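Probable oxidoreductase (Pseudomonas aeruginosa, PDB 4B7C) probably catalyses an NADP-dependent oxidation or reduction, as a medium-chain dehydrogenase/reductase with a Rossmann-fold cofactor domain. Local coordinates at residues 20-26 against 316-321; 35-40 against 84-88; 139-144 against 283-287. All blocks are in the same frame, centred on the assembly; numbering follows the deposited sequence.

Interaction 1 of 3, residues 20-26 against 316-321; sequences LPGRDTF and FPETLL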
ATOM      1  N   LEU B  20       5.190  25.731 -11.307  1.00 61.82           N
ATOM      2  CA  LEU B  20       4.288  26.594 -10.558  1.00 62.72           C
ATOM      3  C   LEU B  20       3.370  27.332 -11.538  1.00 61.94           C
ATOM      4  O   LEU B  20       3.825  27.769 -12.588  1.00 64.19           O
ATOM      5  CB  LEU B  20       5.078  27.620  -9.706  1.00 63.03           C
ATOM      6  CG  LEU B  20       4.566  28.006  -8.324  1.00 64.01           C
ATOM      7  CD1 LEU B  20       4.526  26.833  -7.357  1.00 62.26           C
ATOM      8  CD2 LEU B  20       5.382  29.164  -7.752  1.00 63.94           C
ATOM      9  N   PRO B  21       2.066  27.459 -11.210  1.00 60.52           N
ATOM     10  CA  PRO B  21       1.196  28.237 -12.087  1.00 60.76           C
ATOM     11  C   PRO B  21       1.576  29.699 -12.043  1.00 59.92           C
ATOM     12  O   PRO B  21       1.952  30.234 -10.990  1.00 57.13           O
ATOM     13  CB  PRO B  21      -0.224  28.006 -11.532  1.00 60.95           C
ATOM     14  CG  PRO B  21      -0.060  27.358 -10.209  1.00 60.64           C
ATOM     15  CD  PRO B  21       1.344  26.868 -10.071  1.00 59.80           C
ATOM     16  N   GLY B  22       1.414  30.343 -13.184  1.00 63.20           N
ATOM     17  CA  GLY B  22       1.917  31.678 -13.360  1.00 64.63           C
ATOM     18  C   GLY B  22       0.814  32.602 -13.795  1.00 65.61           C
ATOM     19  O   GLY B  22      -0.384  32.290 -13.671  1.00 72.27           O
ATOM     20  N   ARG B  23       1.214  33.759 -14.301  1.00 64.64           N
ATOM     21  CA  ARG B  23       0.249  34.794 -14.611  1.00 61.32           C
ATOM     22  C   ARG B  23      -0.446  34.560 -15.946  1.00 59.57           C
ATOM     23  O   ARG B  23      -1.447  35.207 -16.200  1.00 62.92           O
ATOM     24  CB  ARG B  23       0.843  36.204 -14.501  1.00 63.30           C
ATOM     25  CG  ARG B  23       1.259  36.590 -13.084  1.00 65.66           C
ATOM     26  CD  ARG B  23       0.088  36.642 -12.075  1.00 68.34           C
ATOM     27  NE  ARG B  23      -0.746  37.842 -12.207  1.00 68.56           N
ATOM     28  CZ  ARG B  23      -1.624  38.257 -11.293  1.00 67.83           C
ATOM     29  NH1 ARG B  23      -1.788  37.616 -10.134  1.00 65.56           N
ATOM     30  NH2 ARG B  23      -2.330  39.348 -11.536  1.00 69.19           N
ATOM     31  N   ASP B  24       0.050  33.637 -16.774  1.00 54.34           N
ATOM     32  CA  ASP B  24      -0.576  33.326 -18.073  1.00 56.01           C
ATOM     33  C   ASP B  24      -1.405  32.014 -17.978  1.00 49.76           C
ATOM     34  O   ASP B  24      -2.050  31.601 -18.942  1.00 47.77           O
ATOM     35  CB  ASP B  24       0.476  33.238 -19.214  1.00 61.87           C
ATOM     36  CG  ASP B  24       0.930  34.634 -19.788  1.00 65.39           C
ATOM     37  OD1 ASP B  24       0.737  35.568 -19.025  1.00 70.14           O
ATOM     38  OD2 ASP B  24       1.499  34.828 -20.952  1.00 72.12           O
ATOM     39  N   THR B  25      -1.401  31.377 -16.809  1.00 47.28           N
ATOM     40  CA  THR B  25      -2.087  30.090 -16.611  1.00 45.86           C
ATOM     41  C   THR B  25      -3.605  30.249 -16.726  1.00 45.05           C
ATOM     42  O   THR B  25      -4.284  29.405 -17.316  1.00 47.13           O
ATOM     43  CB  THR B  25      -1.742  29.476 -15.243  1.00 46.21           C
ATOM     44  OG1 THR B  25      -0.309  29.343 -15.126  1.00 47.18           O
ATOM     45  CG2 THR B  25      -2.380  28.112 -15.112  1.00 48.09           C
ATOM     46  N   PHE B  26      -4.118  31.348 -16.182  1.00 44.64           N
ATOM     47  CA  PHE B  26      -5.556  31.642 -16.222  1.00 45.01           C
ATOM     48  C   PHE B  26      -5.897  32.884 -17.034  1.00 46.18           C
ATOM     49  O   PHE B  26      -5.103  33.809 -17.131  1.00 49.04           O
ATOM     50  CB  PHE B  26      -6.108  31.819 -14.815  1.00 42.73           C
ATOM     51  CG  PHE B  26      -5.834  30.662 -13.913  1.00 40.69           C
ATOM     52  CD1 PHE B  26      -6.584  29.507 -14.017  1.00 41.25           C
ATOM     53  CD2 PHE B  26      -4.840  30.733 -12.959  1.00 39.99           C
ATOM     54  CE1 PHE B  26      -6.335  28.436 -13.192  1.00 40.62           C
ATOM     55  CE2 PHE B  26      -4.584  29.666 -12.125  1.00 42.15           C
ATOM     56  CZ  PHE B  26      -5.332  28.511 -12.237  1.00 40.67           C
ATOM     57  N   PHE B 316      -7.667  35.741  -7.424  1.00 41.04           N
ATOM     58  CA  PHE B 316      -7.530  34.273  -7.476  1.00 40.40           C
ATOM     59  C   PHE B 316      -6.122  33.727  -7.852  1.00 39.65           C
ATOM     60  O   PHE B 316      -5.545  32.946  -7.089  1.00 38.22           O
ATOM     61  CB  PHE B 316      -8.606  33.661  -8.390  1.00 39.47           C
ATOM     62  CG  PHE B 316      -8.381  32.207  -8.687  1.00 39.10           C
ATOM     63  CD1 PHE B 316      -8.549  31.259  -7.705  1.00 39.97           C
ATOM     64  CD2 PHE B 316      -7.922  31.800  -9.933  1.00 41.48           C
ATOM     65  CE1 PHE B 316      -8.293  29.927  -7.961  1.00 40.18           C
ATOM     66  CE2 PHE B 316      -7.661  30.464 -10.208  1.00 41.96           C
ATOM     67  CZ  PHE B 316      -7.850  29.520  -9.209  1.00 40.03           C
ATOM     68  N   PRO B 317      -5.572  34.122  -9.015  1.00 41.26           N
ATOM     69  CA  PRO B 317      -4.239  33.603  -9.409  1.00 43.03           C
ATOM     70  C   PRO B 317      -3.156  33.818  -8.375  1.00 43.72           C
ATOM     71  O   PRO B 317      -2.339  32.923  -8.173  1.00 50.92           O
ATOM     72  CB  PRO B 317      -3.902  34.397 -10.685  1.00 42.39           C
ATOM     73  CG  PRO B 317      -5.220  34.818 -11.217  1.00 42.67           C
ATOM     74  CD  PRO B 317      -6.067  35.096 -10.000  1.00 41.76           C
ATOM     75  N   GLU B 318      -3.111  35.005  -7.767  1.00 44.90           N
ATOM     76  CA  GLU B 318      -2.078  35.298  -6.765  1.00 45.49           C
ATOM     77  C   GLU B 318      -2.369  34.531  -5.501  1.00 46.91           C
ATOM     78  O   GLU B 318      -1.458  33.956  -4.914  1.00 47.32           O
ATOM     79  CB  GLU B 318      -1.940  36.791  -6.424  1.00 48.05           C
ATOM     80  CG  GLU B 318      -3.154  37.563  -5.976  1.00 47.74           C
ATOM     81  CD  GLU B 318      -3.794  38.368  -7.092  1.00 47.18           C
ATOM     82  OE1 GLU B 318      -4.128  37.714  -8.092  1.00 48.56           O
ATOM     83  OE2 GLU B 318      -3.977  39.624  -6.990  1.00 51.05           O
ATOM     84  N   THR B 319      -3.631  34.578  -5.074  1.00 44.44           N
ATOM     85  CA  THR B 319      -4.047  33.939  -3.830  1.00 41.43           C
ATOM     86  C   THR B 319      -3.791  32.446  -3.880  1.00 42.01           C
ATOM     87  O   THR B 319      -3.373  31.855  -2.897  1.00 42.89           O
ATOM     88  CB  THR B 319      -5.533  34.210  -3.513  1.00 42.45           C
ATOM     89  OG1 THR B 319      -5.781  35.627  -3.484  1.00 43.79           O
ATOM     90  CG2 THR B 319      -5.899  33.586  -2.175  1.00 40.54           C
ATOM     91  N   LEU B 320      -3.997  31.858  -5.049  1.00 43.25           N
ATOM     92  CA  LEU B 320      -3.687  30.439  -5.268  1.00 45.41           C
ATOM     93  C   LEU B 320      -2.224  30.063  -4.970  1.00 47.86           C
ATOM     94  O   LEU B 320      -1.960  28.987  -4.436  1.00 43.81           O
ATOM     95  CB  LEU B 320      -4.039  30.028  -6.705  1.00 46.71           C
ATOM     96  CG  LEU B 320      -3.983  28.510  -6.984  1.00 49.45           C
ATOM     97  CD1 LEU B 320      -4.849  27.713  -6.014  1.00 52.39           C
ATOM     98  CD2 LEU B 320      -4.353  28.142  -8.412  1.00 50.39           C
ATOM     99  N   LEU B 321      -1.289  30.945  -5.331  1.00 49.56           N
ATOM    100  CA  LEU B 321       0.150  30.726  -5.078  1.00 47.88           C
ATOM    101  C   LEU B 321       0.485  30.662  -3.603  1.00 48.16           C
ATOM    102  O   LEU B 321       1.384  29.917  -3.205  1.00 49.87           O
ATOM    103  CB  LEU B 321       1.001  31.814  -5.725  1.00 48.86           C
ATOM    104  CG  LEU B 321       0.950  31.741  -7.256  1.00 51.29           C
ATOM    105  CD1 LEU B 321       1.944  32.682  -7.912  1.00 55.28           C
ATOM    106  CD2 LEU B 321       1.162  30.321  -7.767  1.00 51.26           C
TER

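Interaction 2 of 3, residues 35-40 against 84-88; sequences EPAEGQ and VSKHP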
ATOM      1  N   GLU B  35     -29.527  32.076 -17.911  1.00 48.19           N
ATOM      2  CA  GLU B  35     -30.624  31.637 -17.030  1.00 48.97           C
ATOM      3  C   GLU B  35     -30.543  30.123 -16.888  1.00 42.20           C
ATOM      4  O   GLU B  35     -30.140  29.448 -17.817  1.00 39.34           O
ATOM      5  CB  GLU B  35     -31.994  32.135 -17.556  1.00 53.74           C
ATOM      6  CG  GLU B  35     -32.415  31.658 -18.920  1.00 58.12           C
ATOM      7  CD  GLU B  35     -33.758  32.250 -19.355  1.00 61.38           C
ATOM      8  OE1 GLU B  35     -33.806  33.487 -19.331  1.00 63.93           O
ATOM      9  OE2 GLU B  35     -34.748  31.535 -19.716  1.00 65.73           O
ATOM     10  N   PRO B  36     -30.880  29.583 -15.706  1.00 39.47           N
ATOM     11  CA  PRO B  36     -30.847  28.127 -15.625  1.00 37.43           C
ATOM     12  C   PRO B  36     -31.918  27.490 -16.487  1.00 34.91           C
ATOM     13  O   PRO B  36     -33.053  27.971 -16.542  1.00 36.14           O
ATOM     14  CB  PRO B  36     -31.128  27.846 -14.143  1.00 37.84           C
ATOM     15  CG  PRO B  36     -31.929  29.012 -13.692  1.00 37.61           C
ATOM     16  CD  PRO B  36     -31.378  30.182 -14.458  1.00 38.22           C
ATOM     17  N   ALA B  37     -31.558  26.389 -17.124  1.00 33.72           N
ATOM     18  CA  ALA B  37     -32.530  25.554 -17.814  1.00 33.52           C
ATOM     19  C   ALA B  37     -33.161  24.591 -16.818  1.00 32.84           C
ATOM     20  O   ALA B  37     -32.724  24.478 -15.675  1.00 31.23           O
ATOM     21  CB  ALA B  37     -31.864  24.768 -18.939  1.00 33.32           C
ATOM     22  N   GLU B  38     -34.127  23.829 -17.298  1.00 33.46           N
ATOM     23  CA  GLU B  38     -34.735  22.783 -16.514  1.00 35.83           C
ATOM     24  C   GLU B  38     -33.698  21.798 -15.943  1.00 34.09           C
ATOM     25  O   GLU B  38     -32.751  21.388 -16.620  1.00 38.50           O
ATOM     26  CB  GLU B  38     -35.785  22.074 -17.357  1.00 37.36           C
ATOM     27  CG  GLU B  38     -36.593  21.031 -16.626  1.00 39.16           C
ATOM     28  CD  GLU B  38     -37.514  21.583 -15.564  1.00 40.27           C
ATOM     29  OE1 GLU B  38     -37.748  22.820 -15.512  1.00 40.15           O
ATOM     30  OE2 GLU B  38     -37.999  20.747 -14.784  1.00 41.29           O
ATOM     31  N   GLY B  39     -33.878  21.430 -14.679  1.00 32.15           N
ATOM     32  CA  GLY B  39     -32.941  20.541 -13.974  1.00 31.36           C
ATOM     33  C   GLY B  39     -31.661  21.226 -13.534  1.00 30.37           C
ATOM     34  O   GLY B  39     -30.740  20.589 -13.016  1.00 31.55           O
ATOM     35  N   GLN B  40     -31.612  22.543 -13.708  1.00 30.71           N
ATOM     36  CA  GLN B  40     -30.456  23.328 -13.266  1.00 30.86           C
ATOM     37  C   GLN B  40     -30.805  24.298 -12.141  1.00 31.40           C
ATOM     38  O   GLN B  40     -31.972  24.621 -11.906  1.00 30.46           O
ATOM     39  CB  GLN B  40     -29.863  24.110 -14.443  1.00 31.58           C
ATOM     40  CG  GLN B  40     -29.409  23.237 -15.611  1.00 32.12           C
ATOM     41  CD  GLN B  40     -28.684  24.049 -16.682  1.00 34.37           C
ATOM     42  OE1 GLN B  40     -28.952  25.233 -16.853  1.00 33.69           O
ATOM     43  NE2 GLN B  40     -27.790  23.405 -17.421  1.00 31.41           N
ATOM     44  N   VAL B  84     -32.090  31.050  -8.196  1.00 31.88           N
ATOM     45  CA  VAL B  84     -33.155  30.445  -8.988  1.00 32.43           C
ATOM     46  C   VAL B  84     -32.936  28.953  -9.058  1.00 33.62           C
ATOM     47  O   VAL B  84     -31.829  28.505  -9.366  1.00 33.09           O
ATOM     48  CB  VAL B  84     -33.200  30.951 -10.450  1.00 32.83           C
ATOM     49  CG1 VAL B  84     -34.219  30.146 -11.242  1.00 33.60           C
ATOM     50  CG2 VAL B  84     -33.487  32.443 -10.512  1.00 33.59           C
ATOM     51  N   SER B  85     -33.999  28.193  -8.820  1.00 30.47           N
ATOM     52  CA  SER B  85     -33.965  26.744  -8.971  1.00 31.36           C
ATOM     53  C   SER B  85     -35.022  26.211  -9.922  1.00 31.96           C
ATOM     54  O   SER B  85     -36.197  26.554  -9.827  1.00 32.26           O
ATOM     55  CB  SER B  85     -34.140  26.036  -7.637  1.00 31.61           C
ATOM     56  OG  SER B  85     -34.207  24.632  -7.842  1.00 30.77           O
ATOM     57  N   LYS B  86     -34.571  25.381 -10.860  1.00 31.62           N
ATOM     58  CA  LYS B  86     -35.470  24.566 -11.698  1.00 31.68           C
ATOM     59  C   LYS B  86     -35.201  23.078 -11.447  1.00 31.93           C
ATOM     60  O   LYS B  86     -35.207  22.257 -12.355  1.00 33.26           O
ATOM     61  CB  LYS B  86     -35.315  24.936 -13.171  1.00 32.77           C
ATOM     62  CG  LYS B  86     -35.903  26.302 -13.496  1.00 33.26           C
ATOM     63  CD  LYS B  86     -35.661  26.678 -14.945  1.00 33.65           C
ATOM     64  CE  LYS B  86     -36.144  28.087 -15.234  1.00 32.91           C
ATOM     65  NZ  LYS B  86     -35.714  28.506 -16.575  1.00 32.15           N
ATOM     66  N   HIS B  87     -34.913  22.778 -10.189  1.00 32.89           N
ATOM     67  CA  HIS B  87     -34.560  21.442  -9.721  1.00 32.11           C
ATOM     68  C   HIS B  87     -35.309  21.195  -8.432  1.00 30.01           C
ATOM     69  O   HIS B  87     -35.224  22.004  -7.510  1.00 29.16           O
ATOM     70  CB  HIS B  87     -33.051  21.352  -9.485  1.00 31.45           C
ATOM     71  CG  HIS B  87     -32.546  19.951  -9.234  1.00 32.74           C
ATOM     72  ND1 HIS B  87     -32.830  19.274  -8.115  1.00 33.21           N
ATOM     73  CD2 HIS B  87     -31.739  19.114  -9.997  1.00 32.29           C
ATOM     74  CE1 HIS B  87     -32.250  18.067  -8.156  1.00 33.29           C
ATOM     75  NE2 HIS B  87     -31.577  17.972  -9.309  1.00 34.55           N
ATOM     76  N   PRO B  88     -36.050  20.080  -8.348  1.00 31.63           N
ATOM     77  CA  PRO B  88     -36.919  19.814  -7.171  1.00 33.72           C
ATOM     78  C   PRO B  88     -36.186  19.623  -5.834  1.00 33.16           C
ATOM     79  O   PRO B  88     -36.790  19.742  -4.783  1.00 35.72           O
ATOM     80  CB  PRO B  88     -37.658  18.528  -7.540  1.00 33.01           C
ATOM     81  CG  PRO B  88     -36.985  17.977  -8.740  1.00 34.59           C
ATOM     82  CD  PRO B  88     -36.071  18.989  -9.336  1.00 32.55           C
TER

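Interaction 3 of 3, residues 139-144 against 283-287; sequences FALLDV and YAQRF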
ATOM      1  N   PHE B 139     -13.273  10.893   7.391  1.00 27.46           N
ATOM      2  CA  PHE B 139     -13.449   9.563   6.797  1.00 28.79           C
ATOM      3  C   PHE B 139     -12.119   8.842   6.549  1.00 28.54           C
ATOM      4  O   PHE B 139     -12.009   7.650   6.802  1.00 30.46           O
ATOM      5  CB  PHE B 139     -14.325   9.622   5.543  1.00 29.25           C
ATOM      6  CG  PHE B 139     -15.758   9.925   5.852  1.00 28.87           C
ATOM      7  CD1 PHE B 139     -16.534   9.001   6.519  1.00 29.63           C
ATOM      8  CD2 PHE B 139     -16.311  11.148   5.524  1.00 29.86           C
ATOM      9  CE1 PHE B 139     -17.848   9.287   6.847  1.00 30.11           C
ATOM     10  CE2 PHE B 139     -17.623  11.445   5.857  1.00 31.11           C
ATOM     11  CZ  PHE B 139     -18.392  10.515   6.516  1.00 29.79           C
ATOM     12  N   ALA B 140     -11.117   9.569   6.092  1.00 29.34           N
ATOM     13  CA  ALA B 140      -9.792   8.978   5.845  1.00 29.89           C
ATOM     14  C   ALA B 140      -9.197   8.415   7.130  1.00 31.55           C
ATOM     15  O   ALA B 140      -8.764   7.262   7.175  1.00 28.12           O
ATOM     16  CB  ALA B 140      -8.866   9.988   5.210  1.00 28.57           C
ATOM     17  N   LEU B 141      -9.225   9.208   8.201  1.00 32.43           N
ATOM     18  CA  LEU B 141      -8.678   8.750   9.479  1.00 33.06           C
ATOM     19  C   LEU B 141      -9.473   7.601  10.050  1.00 33.36           C
ATOM     20  O   LEU B 141      -8.925   6.553  10.360  1.00 35.87           O
ATOM     21  CB  LEU B 141      -8.615   9.884  10.521  1.00 34.21           C
ATOM     22  CG  LEU B 141      -8.044   9.455  11.884  1.00 34.51           C
ATOM     23  CD1 LEU B 141      -6.568   9.092  11.731  1.00 33.08           C
ATOM     24  CD2 LEU B 141      -8.215  10.534  12.953  1.00 35.89           C
ATOM     25  N   LEU B 142     -10.772   7.800  10.190  1.00 33.46           N
ATOM     26  CA  LEU B 142     -11.611   6.849  10.921  1.00 32.70           C
ATOM     27  C   LEU B 142     -11.960   5.579  10.146  1.00 32.53           C
ATOM     28  O   LEU B 142     -11.987   4.485  10.716  1.00 32.52           O
ATOM     29  CB  LEU B 142     -12.895   7.529  11.408  1.00 33.48           C
ATOM     30  CG  LEU B 142     -12.695   8.727  12.351  1.00 35.37           C
ATOM     31  CD1 LEU B 142     -14.042   9.355  12.712  1.00 32.59           C
ATOM     32  CD2 LEU B 142     -11.916   8.323  13.596  1.00 35.24           C
ATOM     33  N   ASP B 143     -12.245   5.715   8.857  1.00 33.16           N
ATOM     34  CA  ASP B 143     -12.632   4.542   8.057  1.00 34.38           C
ATOM     35  C   ASP B 143     -11.426   3.768   7.501  1.00 33.79           C
ATOM     36  O   ASP B 143     -11.448   2.552   7.450  1.00 34.02           O
ATOM     37  CB  ASP B 143     -13.573   4.925   6.917  1.00 35.16           C
ATOM     38  CG  ASP B 143     -14.188   3.705   6.252  1.00 34.95           C
ATOM     39  OD1 ASP B 143     -14.951   2.986   6.935  1.00 35.43           O
ATOM     40  OD2 ASP B 143     -13.887   3.471   5.060  1.00 33.90           O
ATOM     41  N   VAL B 144     -10.373   4.477   7.113  1.00 34.05           N
ATOM     42  CA  VAL B 144      -9.185   3.836   6.532  1.00 34.03           C
ATOM     43  C   VAL B 144      -8.052   3.646   7.560  1.00 35.35           C
ATOM     44  O   VAL B 144      -7.475   2.560   7.684  1.00 37.08           O
ATOM     45  CB  VAL B 144      -8.683   4.627   5.312  1.00 33.08           C
ATOM     46  CG1 VAL B 144      -7.551   3.891   4.605  1.00 31.18           C
ATOM     47  CG2 VAL B 144      -9.841   4.907   4.362  1.00 32.15           C
ATOM     48  N   TYR B 283     -17.514   8.897   0.075  1.00 29.85           N
ATOM     49  CA  TYR B 283     -18.253   8.831   1.344  1.00 29.97           C
ATOM     50  C   TYR B 283     -19.501   9.737   1.387  1.00 29.81           C
ATOM     51  O   TYR B 283     -20.098   9.910   2.446  1.00 30.16           O
ATOM     52  CB  TYR B 283     -17.314   9.173   2.513  1.00 30.05           C
ATOM     53  CG  TYR B 283     -16.246   8.139   2.758  1.00 28.90           C
ATOM     54  CD1 TYR B 283     -15.058   8.161   2.034  1.00 29.89           C
ATOM     55  CD2 TYR B 283     -16.432   7.114   3.673  1.00 28.35           C
ATOM     56  CE1 TYR B 283     -14.066   7.207   2.240  1.00 28.36           C
ATOM     57  CE2 TYR B 283     -15.450   6.155   3.874  1.00 29.17           C
ATOM     58  CZ  TYR B 283     -14.267   6.214   3.139  1.00 28.45           C
ATOM     59  OH  TYR B 283     -13.266   5.286   3.347  1.00 28.91           O
ATOM     60  N   ALA B 284     -19.906  10.249   0.230  1.00 29.57           N
ATOM     61  CA  ALA B 284     -21.020  11.204   0.117  1.00 30.96           C
ATOM     62  C   ALA B 284     -22.272  10.780   0.880  1.00 33.06           C
ATOM     63  O   ALA B 284     -22.888  11.596   1.547  1.00 32.23           O
ATOM     64  CB  ALA B 284     -21.366  11.486  -1.347  1.00 30.04           C
ATOM     65  N   GLN B 285     -22.620   9.506   0.798  1.00 33.55           N
ATOM     66  CA  GLN B 285     -23.815   8.991   1.468  1.00 34.34           C
ATOM     67  C   GLN B 285     -23.753   9.091   2.991  1.00 34.22           C
ATOM     68  O   GLN B 285     -24.776   9.038   3.657  1.00 31.70           O
ATOM     69  CB  GLN B 285     -24.056   7.540   1.064  1.00 34.21           C
ATOM     70  CG  GLN B 285     -25.356   6.906   1.577  1.00 37.22           C
ATOM     71  CD  GLN B 285     -25.638   5.511   1.041  1.00 37.18           C
ATOM     72  OE1 GLN B 285     -25.153   5.111  -0.022  1.00 43.09           O
ATOM     73  NE2 GLN B 285     -26.452   4.774   1.775  1.00 34.97           N
ATOM     74  N   ARG B 286     -22.545   9.196   3.520  1.00 33.62           N
ATOM     75  CA  ARG B 286     -22.338   9.239   4.965  1.00 33.24           C
ATOM     76  C   ARG B 286     -22.042  10.650   5.469  1.00 31.19           C
ATOM     77  O   ARG B 286     -21.814  10.838   6.652  1.00 32.08           O
ATOM     78  CB  ARG B 286     -21.226   8.271   5.363  1.00 35.53           C
ATOM     79  CG  ARG B 286     -21.636   6.811   5.198  1.00 38.49           C
ATOM     80  CD  ARG B 286     -20.445   5.870   5.283  1.00 41.82           C
ATOM     81  NE  ARG B 286     -19.828   5.886   6.615  1.00 45.34           N
ATOM     82  CZ  ARG B 286     -18.765   5.170   6.995  1.00 48.51           C
ATOM     83  NH1 ARG B 286     -18.150   4.347   6.150  1.00 46.78           N
ATOM     84  NH2 ARG B 286     -18.309   5.275   8.238  1.00 48.57           N
ATOM     85  N   PHE B 287     -22.071  11.633   4.574  1.00 29.78           N
ATOM     86  CA  PHE B 287     -21.821  13.025   4.957  1.00 31.71           C
ATOM     87  C   PHE B 287     -22.713  13.528   6.109  1.00 32.70           C
ATOM     88  O   PHE B 287     -22.202  14.112   7.050  1.00 31.78           O
ATOM     89  CB  PHE B 287     -21.935  13.983   3.768  1.00 30.35           C
ATOM     90  CG  PHE B 287     -20.776  13.924   2.800  1.00 32.87           C
ATOM     91  CD1 PHE B 287     -19.631  13.170   3.066  1.00 32.45           C
ATOM     92  CD2 PHE B 287     -20.832  14.650   1.615  1.00 33.28           C
ATOM     93  CE1 PHE B 287     -18.577  13.145   2.168  1.00 34.19           C
ATOM     94  CE2 PHE B 287     -19.778  14.634   0.714  1.00 34.61           C
ATOM     95  CZ  PHE B 287     -18.652  13.874   0.988  1.00 33.62           C
TER
HETATM   96  O   HOH W   1     -15.703   5.491   9.244  1.00 61.95           O

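Interaction 1 of 3, residues 20-26 against 316-321
Arg-23 NH1 donates to Glu-318 OE1 at 3.1 Å with an N-H...O angle of 153°, a hydrogen bond within a salt bridge. The acceptor lies close to the guanidinium plane, at its edge, but the carboxylate is met from above its own plane, 70° out of it, consistent with a modest bond. Bends at chi2 and chi3 turn the Arg-23 chain back toward helix 316-321, where NH1 also lies 3.9 Å from Pro-317 CB.

Deeper in the contact, Phe-26 and Phe-316 form a T-shaped stack, their planes at 68°. The edge of Phe-316 faces the flat side of Phe-26: CE2 of Phe-316 stands 3.6 Å above the centre of the Phe-26 ring. Thr-25 CG2 covers the opposite face of Phe-26, and Leu-320 CD2 comes within 4.0 Å of Phe-26 CZ. Tyr-11 of strand 7-13 touches both phenylalanines, and Met-58 and Met-54 of helix 53-58 touch Phe-26 and Phe-316 respectively.

At the other end, Leu-321 CD2 slides alongside the Pro-21 ring, 4.0 Å from CG.

An aromatic and aliphatic core thus joins the loop before strand 26-32 to helix 316-321. The ion pair lies at its exposed margin, where solvent would probably weaken the charge attraction, so the packing of the rings and leucines probably contributes more to the contact than the ion pair does.

Interaction 2 of 3, residues 35-40 against 84-88
Two backbone hydrogen bonds tie the end of the turn to Lys-86: Gly-39 N gives to Lys-86 O at 2.8 Å, and Lys-86 N gives to Gln-40 O at 2.9 Å. The 35-40 side is a type II beta turn from Ala-37 to Gln-40, with Gly-39 at its third position, where the backbone takes a positive phi of 77°. A side chain also braces this loop, since Gln-40 OE1 accepts from Ala-37 N.

Lys-86 makes the principal side-chain contact. Its chain runs extended beyond CG alongside the turn, with CB 3.6 Å from Ala-37 O, and NZ reaches Pro-36 O at 2.7 Å. The C=O...N angle of 168° puts the ammonium almost in line with that carbonyl. Glu-35 OE2 stands 4.5 Å from NZ, beyond a salt bridge.

Pro-36 turns its ring to Val-84, CG meeting CG1 at 3.5 Å with the two side chains at about a right angle; Leu-42 of strand 41-49 touches both. At the far end, the edge of the His-87 ring approaches Gly-39 O in its plane through CD2, while ND1 bonds to Gly-89 N. Ser-85 OG accepts from His-87 N in an ST turn and bonds to Phe-90 O.

The contact ties the loop before strand 41-49 to the end of strand 77-85, its antiparallel neighbour in the GroES-like N-terminal domain. Lys-86 gives to Pro-36 O through its ammonium and to Gln-40 O through its backbone N, so both ends of the residue are held by one loop, with the Glu-35 carboxylate probably adding a weak, longer-range attraction.

Interaction 3 of 3, residues 139-144 against 283-287
Phe-139 and Tyr-283 lie nearly parallel, planes at 16° and centroids 4.8 Å apart, but the rings are slid so far that they barely overlap. Each instead places its CB over the other's face. Phe-139 CB sits 3.7 Å from the Tyr-283 centroid, 11° off the normal, and Tyr-283 CB sits 3.8 Å from the Phe-139 centroid; these are reciprocal CH-pi contacts, made as the two side chains pass in opposite directions. The far rim of Phe-139 meets Phe-287 through CE2, which lies at the edge of that ring, while CZ abuts Arg-286 O and CB.

One turn along helix 132-145, Asp-143 takes up the polar end of the tyrosine. Its CG is anti to the backbone N (chi1 -169°), directing the carboxylate to the phenol, and Tyr-283 OH donates to OD2 at 2.6 Å on the anti side, tilted out of the carboxylate plane. Carboxylate and phenol planes are steeply inclined. The other oxygen, OD1, faces the guanidinium edge of Arg-286 in a long salt bridge, 3.6 Å from NH1, with the two planes nearly perpendicular. A water accepts weakly from Arg-286 NH2 and donates, also weakly, to Asp-143 OD1.

The contact joins helix 132-145 to the segment between strand 274-277 and helix 287-299, beside the parallel Rossmann sheet; Ala-140 and Val-144 pack on Val-245 of strand 242-246. The two carboxylate oxygens are thus divided between a phenol and a guanidinium. The short phenol bond fixes the tyrosine's outer end, whereas the longer charge pair and its water are consistent with a looser, more solvent-influenced grip on the arginine.

In the fold
The three contacts are separate, with centres about 30 to 32 Å apart. Along the chain, interaction 1 encloses the other two, and interaction 2 closes before interaction 3 opens. Interaction 2 joins the loops at the ends of strands 41-49 and 77-85, neighbours in the mixed sheet of the GroES-like domain. Helix 316-321 in interaction 1 brings a late part of the chain back to that domain, beside strand 331-335, which pairs with 41-49. Interaction 3, across the chain's centre from interaction 1, fastens helix 132-145 to the loop after strand 274-277, the outermost strand, within this chain, of the six-stranded parallel sheet. Each contact thus consolidates one part, interaction 3 the half that, judging by family, probably binds cofactor.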